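Local atomic coordinates of mandelate racemase/muconate lactonizing enzyme family protein (Roseovarius nubinhibens ISM, PDB entry 3U4F), a protein that probably acts as a magnesium-dependent enzyme of the enolase superfamily, perhaps a hydro-lyase, with its active site in a TIM barrel. Residues 220-225 against 249-254; 204-209 against 228-233. One frame throughout, in Å; residues are numbered along the deposited sequence.

Contact 1 (220-225 against 249-254); sequences KLLQDH and LDIDVT. With MG (magnesium ion), chain G.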
ATOM      1  N   LYS A 220     -16.108 -25.665  12.380  1.00 13.23           N
ATOM      2  CA  LYS A 220     -16.912 -26.860  12.745  1.00 14.76           C
ATOM      3  C   LYS A 220     -18.285 -26.512  13.289  1.00 14.20           C
ATOM      4  O   LYS A 220     -19.269 -27.175  12.953  1.00 15.37           O
ATOM      5  CB  LYS A 220     -16.216 -27.725  13.810  1.00 15.38           C
ATOM      6  CG  LYS A 220     -14.801 -28.091  13.504  1.00 19.61           C
ATOM      7  CD  LYS A 220     -14.644 -28.738  12.179  1.00 24.52           C
ATOM      8  CE  LYS A 220     -13.200 -29.126  11.998  1.00 29.00           C
ATOM      9  NZ  LYS A 220     -12.749 -30.024  13.099  1.00 30.70           N
ATOM     10  N   LEU A 221     -18.349 -25.510  14.158  1.00 13.39           N
ATOM     11  CA  LEU A 221     -19.618 -25.026  14.689  1.00 13.24           C
ATOM     12  C   LEU A 221     -20.504 -24.476  13.547  1.00 13.04           C
ATOM     13  O   LEU A 221     -21.715 -24.700  13.518  1.00 12.77           O
ATOM     14  CB  LEU A 221     -19.372 -23.939  15.741  1.00 13.85           C
ATOM     15  CG  LEU A 221     -20.559 -23.271  16.446  1.00 14.78           C
ATOM     16  CD1 LEU A 221     -21.354 -24.292  17.304  1.00 18.45           C
ATOM     17  CD2 LEU A 221     -20.076 -22.121  17.341  1.00 16.23           C
ATOM     18  N   LEU A 222     -19.901 -23.729  12.625  1.00 11.95           N
ATOM     19  CA  LEU A 222     -20.643 -23.166  11.479  1.00 11.01           C
ATOM     20  C   LEU A 222     -21.228 -24.306  10.633  1.00 11.59           C
ATOM     21  O   LEU A 222     -22.399 -24.268  10.219  1.00 12.12           O
ATOM     22  CB  LEU A 222     -19.683 -22.332  10.611  1.00 10.04           C
ATOM     23  CG  LEU A 222     -19.119 -21.061  11.238  1.00  9.13           C
ATOM     24  CD1 LEU A 222     -18.097 -20.425  10.294  1.00  8.46           C
ATOM     25  CD2 LEU A 222     -20.225 -20.100  11.569  1.00  8.42           C
ATOM     26  N   GLN A 223     -20.407 -25.315  10.379  1.00 12.76           N
ATOM     27  CA  GLN A 223     -20.842 -26.507   9.648  1.00 14.74           C
ATOM     28  C   GLN A 223     -21.992 -27.223  10.365  1.00 15.93           C
ATOM     29  O   GLN A 223     -22.969 -27.588   9.710  1.00 16.59           O
ATOM     30  CB  GLN A 223     -19.665 -27.438   9.407  1.00 14.76           C
ATOM     31  CG  GLN A 223     -18.690 -26.894   8.357  1.00 15.47           C
ATOM     32  CD  GLN A 223     -17.408 -27.689   8.239  1.00 17.46           C
ATOM     33  OE1 GLN A 223     -17.105 -28.550   9.084  1.00 21.69           O
ATOM     34  NE2 GLN A 223     -16.640 -27.404   7.214  1.00 12.97           N
ATOM     35  N   ASP A 224     -21.873 -27.412  11.688  1.00 16.48           N
ATOM     36  CA  ASP A 224     -22.967 -28.012  12.514  1.00 18.25           C
ATOM     37  C   ASP A 224     -24.297 -27.238  12.393  1.00 17.84           C
ATOM     38  O   ASP A 224     -25.397 -27.819  12.454  1.00 16.84           O
ATOM     39  CB  ASP A 224     -22.580 -28.072  13.995  1.00 18.23           C
ATOM     40  CG  ASP A 224     -21.437 -29.040  14.288  1.00 20.96           C
ATOM     41  OD1 ASP A 224     -21.039 -29.853  13.422  1.00 21.81           O
ATOM     42  OD2 ASP A 224     -20.936 -28.967  15.430  1.00 24.89           O
ATOM     43  N   HIS A 225     -24.203 -25.923  12.202  1.00 16.59           N
ATOM     44  CA  HIS A 225     -25.411 -25.113  12.070  1.00 16.73           C
ATOM     45  C   HIS A 225     -25.741 -24.672  10.656  1.00 16.03           C
ATOM     46  O   HIS A 225     -26.564 -23.805  10.457  1.00 16.57           O
ATOM     47  CB  HIS A 225     -25.399 -23.946  13.061  1.00 17.24           C
ATOM     48  CG  HIS A 225     -25.509 -24.397  14.488  1.00 20.71           C
ATOM     49  ND1 HIS A 225     -24.414 -24.786  15.229  1.00 24.51           N
ATOM     50  CD2 HIS A 225     -26.588 -24.576  15.288  1.00 20.88           C
ATOM     51  CE1 HIS A 225     -24.809 -25.158  16.436  1.00 23.83           C
ATOM     52  NE2 HIS A 225     -26.123 -25.034  16.500  1.00 24.05           N
ATOM     53  N   LEU A 249     -11.633 -27.379   6.368  1.00 13.10           N
ATOM     54  CA  LEU A 249     -13.102 -27.233   6.414  1.00 12.58           C
ATOM     55  C   LEU A 249     -13.808 -27.560   5.097  1.00 12.23           C
ATOM     56  O   LEU A 249     -13.260 -27.350   4.033  1.00 12.83           O
ATOM     57  CB  LEU A 249     -13.512 -25.825   6.843  1.00 12.24           C
ATOM     58  CG  LEU A 249     -13.012 -25.413   8.228  1.00 11.28           C
ATOM     59  CD1 LEU A 249     -13.313 -23.915   8.474  1.00 12.07           C
ATOM     60  CD2 LEU A 249     -13.690 -26.270   9.298  1.00  8.18           C
ATOM     61  N   ASP A 250     -15.028 -28.069   5.206  1.00 13.31           N
ATOM     62  CA  ASP A 250     -15.909 -28.227   4.061  1.00 14.02           C
ATOM     63  C   ASP A 250     -16.646 -26.927   3.726  1.00 13.36           C
ATOM     64  O   ASP A 250     -16.925 -26.690   2.554  1.00 14.09           O
ATOM     65  CB  ASP A 250     -16.941 -29.322   4.306  1.00 14.77           C
ATOM     66  CG  ASP A 250     -16.310 -30.687   4.453  1.00 19.44           C
ATOM     67  OD1 ASP A 250     -15.395 -31.011   3.661  1.00 23.51           O
ATOM     68  OD2 ASP A 250     -16.736 -31.416   5.362  1.00 25.71           O
ATOM     69  N   ILE A 251     -16.986 -26.117   4.728  1.00 12.34           N
ATOM     70  CA  ILE A 251     -17.653 -24.820   4.470  1.00 11.33           C
ATOM     71  C   ILE A 251     -16.730 -23.962   3.580  1.00 11.31           C
ATOM     72  O   ILE A 251     -15.506 -24.025   3.726  1.00 10.48           O
ATOM     73  CB  ILE A 251     -18.046 -24.099   5.797  1.00 11.29           C
ATOM     74  CG1 ILE A 251     -18.853 -22.801   5.531  1.00 11.34           C
ATOM     75  CG2 ILE A 251     -16.806 -23.916   6.717  1.00 11.18           C
ATOM     76  CD1 ILE A 251     -19.552 -22.248   6.793  1.00 10.68           C
ATOM     77  N   ASP A 252     -17.310 -23.213   2.633  1.00 11.12           N
ATOM     78  CA  ASP A 252     -16.547 -22.270   1.809  1.00 10.34           C
ATOM     79  C   ASP A 252     -15.900 -21.236   2.717  1.00  9.79           C
ATOM     80  O   ASP A 252     -16.588 -20.606   3.545  1.00 10.22           O
ATOM     81  CB  ASP A 252     -17.450 -21.505   0.820  1.00 10.52           C
ATOM     82  CG  ASP A 252     -17.826 -22.317  -0.417  1.00 13.35           C
ATOM     83  OD1 ASP A 252     -17.178 -23.346  -0.719  1.00 14.10           O
ATOM     84  OD2 ASP A 252     -18.778 -21.894  -1.103  1.00 13.85           O
ATOM     85  N   VAL A 253     -14.599 -21.068   2.536  1.00  9.04           N
ATOM     86  CA  VAL A 253     -13.809 -19.999   3.171  1.00  8.53           C
ATOM     87  C   VAL A 253     -13.518 -18.975   2.059  1.00  8.58           C
ATOM     88  O   VAL A 253     -13.159 -19.336   0.924  1.00  8.51           O
ATOM     89  CB  VAL A 253     -12.499 -20.548   3.790  1.00  8.07           C
ATOM     90  CG1 VAL A 253     -11.515 -19.414   4.217  1.00  9.84           C
ATOM     91  CG2 VAL A 253     -12.802 -21.481   4.988  1.00  7.35           C
ATOM     92  N   THR A 254     -13.696 -17.702   2.394  1.00  9.17           N
ATOM     93  CA  THR A 254     -13.776 -16.641   1.386  1.00  8.75           C
ATOM     94  C   THR A 254     -12.903 -15.478   1.849  1.00  9.22           C
ATOM     95  O   THR A 254     -12.674 -15.310   3.049  1.00  8.86           O
ATOM     96  CB  THR A 254     -15.242 -16.206   1.152  1.00  9.32           C
ATOM     97  OG1 THR A 254     -15.686 -15.339   2.196  1.00 10.06           O
ATOM     98  CG2 THR A 254     -16.199 -17.448   1.127  1.00  9.16           C
TER
HETATM   99 MG    MG G 374     -12.285 -26.482   2.415  1.00 14.63          MG
HETATM  100  O   HOH W   1     -13.948 -27.059   1.169  1.00 13.44           O
HETATM  101  O   HOH W   2     -13.097 -24.574   2.758  1.00 13.25           O
HETATM  102  O   HOH W   3     -11.356 -25.780   0.636  1.00 12.03           O
HETATM  103  O   HOH W   4     -11.569 -28.489   1.988  1.00 11.03           O
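Lys-220 lays the aliphatic part of its side chain against Leu-249, at the place where the last turns of helix 212-224 meet the loop that begins at Leu-249 and leads toward strand 253-255. Its CB points away from that loop, but a bend at chi2 (-54°) swings the chain back, and CD comes to 3.9 Å from Leu-249 CD2. Leu-222, directed toward the loop, offers CB to the far end of Ile-251, with CB 3.8 Å from Ile-251 CD1. Ile-251 reaches it because CG1 is anti to its backbone N (chi1 -175°) and the chain beyond stays extended. Gln-223 is the most involved residue of its segment: CG lies 3.8 Å from Ile-251 CB, and the amide end, whose orientation is uncertain, comes close to two successive backbone nitrogens, those of Asp-250 and Ile-251. Shortening Gln-223 to an alanine here would probably open a gap beside Ile-251, where CG now packs. At the helix end His-225 turns back, ND1 donating to Leu-221 O over 3.2 Å, while its own backbone N reaches the same oxygen from the opposite face of the carbonyl. Across the contact, Leu-249 O binds a magnesium ion at 2.1 Å, with four waters and Ser-246 O completing six ligands; one of these waters donates to Ile-251 O over 2.7 Å. The metal thus ties the end of helix 239-248 to the loop. Deeper in the barrel wall, Leu-222 and Leu-249 both rest on Phe-230 of strand 229-231, Ile-251 joins Leu-222 on Phe-227, and helix 184-196 packs against Leu-222 through Val-189.

Contact 2 (204-209 against 228-233); sequences IDANSC and SHFEEP. With MG (magnesium ion), chain E; GAI (guanidine), chain F.
Ile-204 pairs with Phe-230 and Asp-205 with Glu-231 in parallel register, joined by three backbone bonds: Ile-204 N to His-229 O, Glu-231 N to Ile-204 O and Ala-206 N to Glu-231 O. These are the neighbouring strands of a beta-alpha-beta unit in the TIM barrel, connected through helix 212-224. On the face of Ile-204 and Phe-230 the side chains run side by side, CG2 of the isoleucine 3.8 Å from CD1 of the ring, and helix 212-224 covers both through Leu-222. The other face carries the metal. Asp-205 and Glu-231 both hold CG anti to the backbone N and reach up to it, crossing at a slant with carboxylate planes 35° apart. Asp-205 OD2 and Glu-231 OE2 each bind magnesium at 2.1 Å, and Glu-257 supplies a further ligand. Guanidine N2 and N3, together with one water, complete the sphere. The second oxygens fix the carboxylates: Glu-231 OE1 accepts from His-229 NE2 over 2.8 Å, nearly in the imidazole plane, and forms a salt bridge with Lys-167, while Asp-205 OD1 takes the backbone N of Asn-207 in an Asx turn. The metal-bound water lies 2.7 Å from that same Asp-205 OD1. Beyond the strand ends, a type I' turn from Ala-206 to Cys-209 brings Ser-208 to Glu-232. Ser-208 N donates to Glu-232 O over 3.0 Å, and Ser-208 OG gives its proton to Glu-232 OE2 over 2.6 Å, meeting the anti side of the carboxylate 28° out of its plane.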
ATOM      1  N   ILE A 204     -20.968 -15.692   7.569  1.00  8.57           N
ATOM      2  CA  ILE A 204     -20.370 -14.996   8.704  1.00  7.77           C
ATOM      3  C   ILE A 204     -19.032 -14.452   8.258  1.00  7.71           C
ATOM      4  O   ILE A 204     -18.413 -14.979   7.322  1.00  7.10           O
ATOM      5  CB  ILE A 204     -20.228 -15.931   9.967  1.00  7.94           C
ATOM      6  CG1 ILE A 204     -20.086 -15.116  11.272  1.00  8.62           C
ATOM      7  CG2 ILE A 204     -19.115 -16.959   9.779  1.00  9.71           C
ATOM      8  CD1 ILE A 204     -20.544 -15.928  12.536  1.00  9.90           C
ATOM      9  N   ASP A 205     -18.568 -13.421   8.949  1.00  7.18           N
ATOM     10  CA  ASP A 205     -17.324 -12.772   8.559  1.00  7.59           C
ATOM     11  C   ASP A 205     -16.571 -12.487   9.868  1.00  7.58           C
ATOM     12  O   ASP A 205     -17.113 -11.841  10.755  1.00  7.22           O
ATOM     13  CB  ASP A 205     -17.688 -11.471   7.844  1.00  8.26           C
ATOM     14  CG  ASP A 205     -16.509 -10.817   7.122  1.00 10.47           C
ATOM     15  OD1 ASP A 205     -15.354 -11.027   7.527  1.00 11.41           O
ATOM     16  OD2 ASP A 205     -16.761 -10.082   6.124  1.00  9.75           O
ATOM     17  N   ALA A 206     -15.340 -12.988   9.962  1.00  8.10           N
ATOM     18  CA  ALA A 206     -14.508 -12.866  11.176  1.00  7.70           C
ATOM     19  C   ALA A 206     -13.533 -11.705  11.104  1.00  7.84           C
ATOM     20  O   ALA A 206     -12.766 -11.447  12.042  1.00  8.77           O
ATOM     21  CB  ALA A 206     -13.743 -14.180  11.421  1.00  7.68           C
ATOM     22  N   ASN A 207     -13.526 -11.017   9.973  1.00  7.73           N
ATOM     23  CA  ASN A 207     -12.615  -9.869   9.766  1.00  7.70           C
ATOM     24  C   ASN A 207     -11.242 -10.027  10.399  1.00  7.26           C
ATOM     25  O   ASN A 207     -10.805  -9.173  11.212  1.00  7.55           O
ATOM     26  CB  ASN A 207     -13.278  -8.583  10.256  1.00  7.50           C
ATOM     27  CG  ASN A 207     -14.480  -8.191   9.412  1.00  9.35           C
ATOM     28  OD1 ASN A 207     -14.344  -7.591   8.325  1.00 11.78           O
ATOM     29  ND2 ASN A 207     -15.648  -8.519   9.900  1.00  5.28           N
ATOM     30  N   SER A 208     -10.556 -11.100  10.021  1.00  8.07           N
ATOM     31  CA  SER A 208      -9.118 -11.285  10.355  1.00  8.20           C
ATOM     32  C   SER A 208      -8.814 -11.587  11.807  1.00  9.91           C
ATOM     33  O   SER A 208      -7.689 -11.378  12.271  1.00  9.88           O
ATOM     34  CB  SER A 208      -8.282 -10.065   9.897  1.00  8.35           C
ATOM     35  OG  SER A 208      -8.100 -10.059   8.487  1.00  7.01           O
ATOM     36  N   CYS A 209      -9.800 -12.099  12.534  1.00 11.15           N
ATOM     37  CA  CYS A 209      -9.659 -12.277  13.985  1.00 11.60           C
ATOM     38  C   CYS A 209      -8.769 -13.443  14.408  1.00 11.99           C
ATOM     39  O   CYS A 209      -7.928 -13.290  15.302  1.00 12.78           O
ATOM     40  CB  CYS A 209     -11.043 -12.490  14.592  1.00 11.23           C
ATOM     41  SG  CYS A 209     -11.015 -12.548  16.398  1.00 14.74           S
ATOM     42  N   SER A 228     -22.920 -21.397   5.286  1.00  9.53           N
ATOM     43  CA  SER A 228     -22.397 -21.751   3.971  1.00 10.03           C
ATOM     44  C   SER A 228     -21.250 -20.873   3.451  1.00  9.09           C
ATOM     45  O   SER A 228     -20.804 -21.057   2.303  1.00  8.71           O
ATOM     46  CB  SER A 228     -23.535 -21.787   2.935  1.00 10.79           C
ATOM     47  OG  SER A 228     -24.338 -20.608   3.065  1.00 10.56           O
ATOM     48  N   HIS A 229     -20.742 -19.973   4.311  1.00  8.15           N
ATOM     49  CA  HIS A 229     -19.777 -18.949   3.867  1.00  7.21           C
ATOM     50  C   HIS A 229     -19.067 -18.446   5.134  1.00  6.15           C
ATOM     51  O   HIS A 229     -19.718 -17.935   6.048  1.00  6.76           O
ATOM     52  CB  HIS A 229     -20.594 -17.837   3.164  1.00  7.08           C
ATOM     53  CG  HIS A 229     -19.829 -16.599   2.801  1.00  8.20           C
ATOM     54  ND1 HIS A 229     -19.707 -16.163   1.498  1.00  9.98           N
ATOM     55  CD2 HIS A 229     -19.200 -15.675   3.567  1.00  8.87           C
ATOM     56  CE1 HIS A 229     -19.029 -15.026   1.473  1.00  8.36           C
ATOM     57  NE2 HIS A 229     -18.710 -14.709   2.717  1.00  9.59           N
ATOM     58  N   PHE A 230     -17.755 -18.608   5.176  1.00  6.31           N
ATOM     59  CA  PHE A 230     -16.929 -18.237   6.339  1.00  5.63           C
ATOM     60  C   PHE A 230     -15.831 -17.317   5.811  1.00  6.03           C
ATOM     61  O   PHE A 230     -14.843 -17.761   5.194  1.00  7.31           O
ATOM     62  CB  PHE A 230     -16.353 -19.539   6.927  1.00  5.69           C
ATOM     63  CG  PHE A 230     -15.547 -19.368   8.190  1.00  6.46           C
ATOM     64  CD1 PHE A 230     -15.616 -18.211   8.951  1.00  7.41           C
ATOM     65  CD2 PHE A 230     -14.773 -20.430   8.640  1.00  8.39           C
ATOM     66  CE1 PHE A 230     -14.879 -18.095  10.151  1.00  9.17           C
ATOM     67  CE2 PHE A 230     -14.033 -20.327   9.847  1.00  8.67           C
ATOM     68  CZ  PHE A 230     -14.091 -19.178  10.586  1.00  8.45           C
ATOM     69  N   GLU A 231     -16.016 -16.028   6.047  1.00  5.73           N
ATOM     70  CA  GLU A 231     -15.195 -15.009   5.433  1.00  5.43           C
ATOM     71  C   GLU A 231     -14.073 -14.529   6.356  1.00  5.54           C
ATOM     72  O   GLU A 231     -14.301 -14.297   7.524  1.00  7.36           O
ATOM     73  CB  GLU A 231     -16.099 -13.852   5.020  1.00  5.81           C
ATOM     74  CG  GLU A 231     -15.373 -12.676   4.392  1.00  6.91           C
ATOM     75  CD  GLU A 231     -16.338 -11.764   3.662  1.00  9.68           C
ATOM     76  OE1 GLU A 231     -17.485 -12.222   3.367  1.00  8.10           O
ATOM     77  OE2 GLU A 231     -15.934 -10.609   3.360  1.00  7.43           O
ATOM     78  N   GLU A 232     -12.883 -14.397   5.774  1.00  6.23           N
ATOM     79  CA  GLU A 232     -11.696 -13.801   6.385  1.00  7.62           C
ATOM     80  C   GLU A 232     -11.436 -14.369   7.780  1.00  7.62           C
ATOM     81  O   GLU A 232     -11.385 -13.637   8.742  1.00  8.17           O
ATOM     82  CB  GLU A 232     -11.803 -12.253   6.381  1.00  7.18           C
ATOM     83  CG  GLU A 232     -10.469 -11.516   6.556  1.00  8.78           C
ATOM     84  CD  GLU A 232     -10.624 -10.013   6.348  1.00  9.95           C
ATOM     85  OE1 GLU A 232     -11.199  -9.657   5.298  1.00 10.63           O
ATOM     86  OE2 GLU A 232     -10.152  -9.215   7.215  1.00  9.20           O
ATOM     87  N   PRO A 233     -11.307 -15.704   7.891  1.00  8.08           N
ATOM     88  CA  PRO A 233     -11.184 -16.313   9.239  1.00  8.52           C
ATOM     89  C   PRO A 233      -9.938 -15.836   9.975  1.00  9.23           C
ATOM     90  O   PRO A 233      -9.954 -15.675  11.208  1.00 10.04           O
ATOM     91  CB  PRO A 233     -11.039 -17.827   8.935  1.00  7.93           C
ATOM     92  CG  PRO A 233     -10.632 -17.911   7.465  1.00  9.97           C
ATOM     93  CD  PRO A 233     -11.371 -16.724   6.823  1.00  8.51           C
TER
HETATM   94 MG    MG E 371     -15.585  -9.041   4.685  1.00  9.54          MG
HETATM   95  C   GAI F 372     -17.442  -7.263   4.782  1.00  9.59           C
HETATM   96  N1  GAI F 372     -18.444  -6.424   4.832  1.00  7.01           N
HETATM   97  N2  GAI F 372     -16.306  -7.177   5.562  1.00  7.85           N
HETATM   98  N3  GAI F 372     -17.449  -8.268   3.890  1.00  7.17           N
HETATM   99  O   HOH W   5     -13.999  -9.552   5.767  1.00  9.90           O

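Contacts 1 and 2, their centres 10 Å apart, lie on one stretch of barrel wall. Strand 253-255 continues the sheet of contact 2: Asp-252 O lies 2.8 Å from Phe-230 N and Thr-254 O 2.9 Å from Glu-232 N, both probable hydrogen bonds. Phe-230 touches both, its side chain about 4 Å from that of Leu-249. Contact 2 carries the magnesium and guanidine of the active site at the C-terminal ends of the strands, whereas contact 1 lies toward their N-terminal ends, out among the helices, with the Leu-222 side chain about 13 Å from that magnesium. The magnesium on Leu-249 is a second ion, about 9 Å from the Phe-230 side chain, outside the active site.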